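Local atomic coordinates of fructose-bisphosphate aldolase (Thermus caldophilus, PDB entry 2FJK), a protein that belongs to the class II fructose-bisphosphate aldolases, enzymes built on a TIM-barrel fold, and holds 1,3-dihydroxyacetonephosphate in its pocket. Residues I250-D253 with T254-R257. Sequence-based numbering, arbitrary orientation.
With 13P (1,3-dihydroxyacetonephosphate), chain E.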
loop_
_atom_site.group_PDB
_atom_site.type_symbol
_atom_site.label_atom_id
_atom_site.label_comp_id
_atom_site.label_asym_id
_atom_site.label_seq_id
_atom_site.Cartn_x
_atom_site.Cartn_y
_atom_site.Cartn_z
ATOM N N ILE A 250 -28.128 -6.237 2.283
ATOM C CA ILE A 250 -28.872 -5.411 3.216
ATOM C C ILE A 250 -27.984 -4.360 3.873
ATOM O O ILE A 250 -26.974 -4.679 4.509
ATOM C CB ILE A 250 -29.514 -6.288 4.298
ATOM C CG1 ILE A 250 -30.209 -7.479 3.636
ATOM C CG2 ILE A 250 -30.524 -5.485 5.085
ATOM C CD1 ILE A 250 -30.742 -8.488 4.610
ATOM N N ASN A 251 -28.373 -3.099 3.718
ATOM C CA ASN A 251 -27.620 -1.991 4.283
ATOM C C ASN A 251 -28.066 -1.626 5.695
ATOM O O ASN A 251 -29.263 -1.546 5.980
ATOM C CB ASN A 251 -27.749 -0.774 3.375
ATOM C CG ASN A 251 -26.618 -0.664 2.370
ATOM O OD1 ASN A 251 -25.680 0.121 2.557
ATOM N ND2 ASN A 251 -26.696 -1.447 1.296
ATOM N N THR A 252 -27.088 -1.394 6.570
ATOM C CA THR A 252 -27.338 -1.012 7.966
ATOM C C THR A 252 -26.426 0.149 8.341
ATOM O O THR A 252 -25.204 0.043 8.227
ATOM C CB THR A 252 -27.038 -2.166 8.942
ATOM O OG1 THR A 252 -27.778 -3.321 8.549
ATOM C CG2 THR A 252 -27.428 -1.779 10.373
ATOM N N ASP A 253 -27.018 1.245 8.809
ATOM C CA ASP A 253 -26.245 2.425 9.172
ATOM C C ASP A 253 -26.716 3.008 10.508
ATOM O O ASP A 253 -25.945 3.075 11.461
ATOM C CB ASP A 253 -26.368 3.465 8.047
ATOM C CG ASP A 253 -25.546 4.709 8.293
ATOM O OD1 ASP A 253 -24.780 4.747 9.273
ATOM O OD2 ASP A 253 -25.668 5.658 7.491
ATOM N N THR A 254 -27.977 3.432 10.563
ATOM C CA THR A 254 -28.564 3.994 11.777
ATOM C C THR A 254 -28.301 3.150 13.041
ATOM O O THR A 254 -27.906 3.685 14.079
ATOM C CB THR A 254 -30.103 4.156 11.627
ATOM O OG1 THR A 254 -30.391 5.160 10.646
ATOM C CG2 THR A 254 -30.734 4.547 12.954
ATOM N N ASP A 255 -28.534 1.841 12.955
ATOM C CA ASP A 255 -28.329 0.965 14.106
ATOM C C ASP A 255 -26.930 1.122 14.700
ATOM O O ASP A 255 -26.773 1.171 15.916
ATOM C CB ASP A 255 -28.559 -0.511 13.735
ATOM C CG ASP A 255 -30.033 -0.847 13.498
ATOM O OD1 ASP A 255 -30.916 -0.135 14.021
ATOM O OD2 ASP A 255 -30.309 -1.844 12.798
ATOM N N LEU A 256 -25.926 1.214 13.832
ATOM C CA LEU A 256 -24.537 1.351 14.260
ATOM C C LEU A 256 -24.263 2.692 14.911
ATOM O O LEU A 256 -23.622 2.752 15.955
ATOM C CB LEU A 256 -23.595 1.169 13.077
ATOM C CG LEU A 256 -23.860 -0.040 12.185
ATOM C CD1 LEU A 256 -22.714 -0.165 11.200
ATOM C CD2 LEU A 256 -23.995 -1.307 13.012
ATOM N N ARG A 257 -24.737 3.767 14.285
ATOM C CA ARG A 257 -24.542 5.110 14.830
ATOM C C ARG A 257 -25.136 5.191 16.218
ATOM O O ARG A 257 -24.496 5.680 17.142
ATOM C CB ARG A 257 -25.225 6.172 13.967
ATOM C CG ARG A 257 -24.703 6.328 12.562
ATOM C CD ARG A 257 -25.409 7.521 11.904
ATOM N NE ARG A 257 -25.212 7.558 10.463
ATOM C CZ ARG A 257 -25.515 8.602 9.692
ATOM N NH1 ARG A 257 -26.034 9.704 10.230
ATOM N NH2 ARG A 257 -25.298 8.545 8.378
HETATM P P 13P E . -30.446 3.127 7.675
HETATM O O1P 13P E . -30.524 4.657 8.151
HETATM O O2P 13P E . -31.901 2.528 7.849
HETATM O O3P 13P E . -29.449 2.355 8.594
HETATM O O1 13P E . -29.952 3.097 6.147
HETATM C C1 13P E . -29.132 2.014 5.714
HETATM C C2 13P E . -29.083 2.126 4.210
HETATM O O2 13P E . -30.133 2.213 3.579
HETATM C C3 13P E . -27.747 2.134 3.469
HETATM O O3 13P E . -27.952 2.369 2.079
#
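Asp253 and Arg257, one turn apart where strand 247-252 runs into helix 254-270, form a side-on salt bridge that uses two nitrogens. Arg257 NE bonds to Asp253 OD1 at 3.1 Å, and Arg257 NH2 to Asp253 OD2 at 3.0 Å, the first the straighter, the second clearly bent. The carboxylate and guanidinium planes are 62° apart: NE meets OD1 from above the carboxylate plane, whereas NH2 reaches OD2 on its syn side, tilted out of that plane. With CG anti to the backbone N (chi1 -177°), the Asp253 carboxylate lies beside its own carbonyl, whose O accepts the backbone hydrogen bond of Arg257 N (3.1 Å). Arg257 is thus tied to Asp253 through both backbone and side chain, while its NH1 forms a salt bridge with Asp276 of the second subunit.

On the ligand side, Asp253 N and Thr254 N converge on phosphate oxygen O3P of 1,3-dihydroxyacetonephosphate, each at 2.7 Å, and Thr254 OG1 donates a short hydrogen bond to O1P (2.5 Å). Thr252 CG2 lies against Asp255 OD2 at 3.8 Å, without a bond; backbone N atoms of Ala212 and Val213 hold that carboxylate. The amides of N-cap residue Asp253 and of Thr254, first in the helix, thus both donate to the phosphate, an arrangement in which the helix dipole would be expected to stabilise its negative charge.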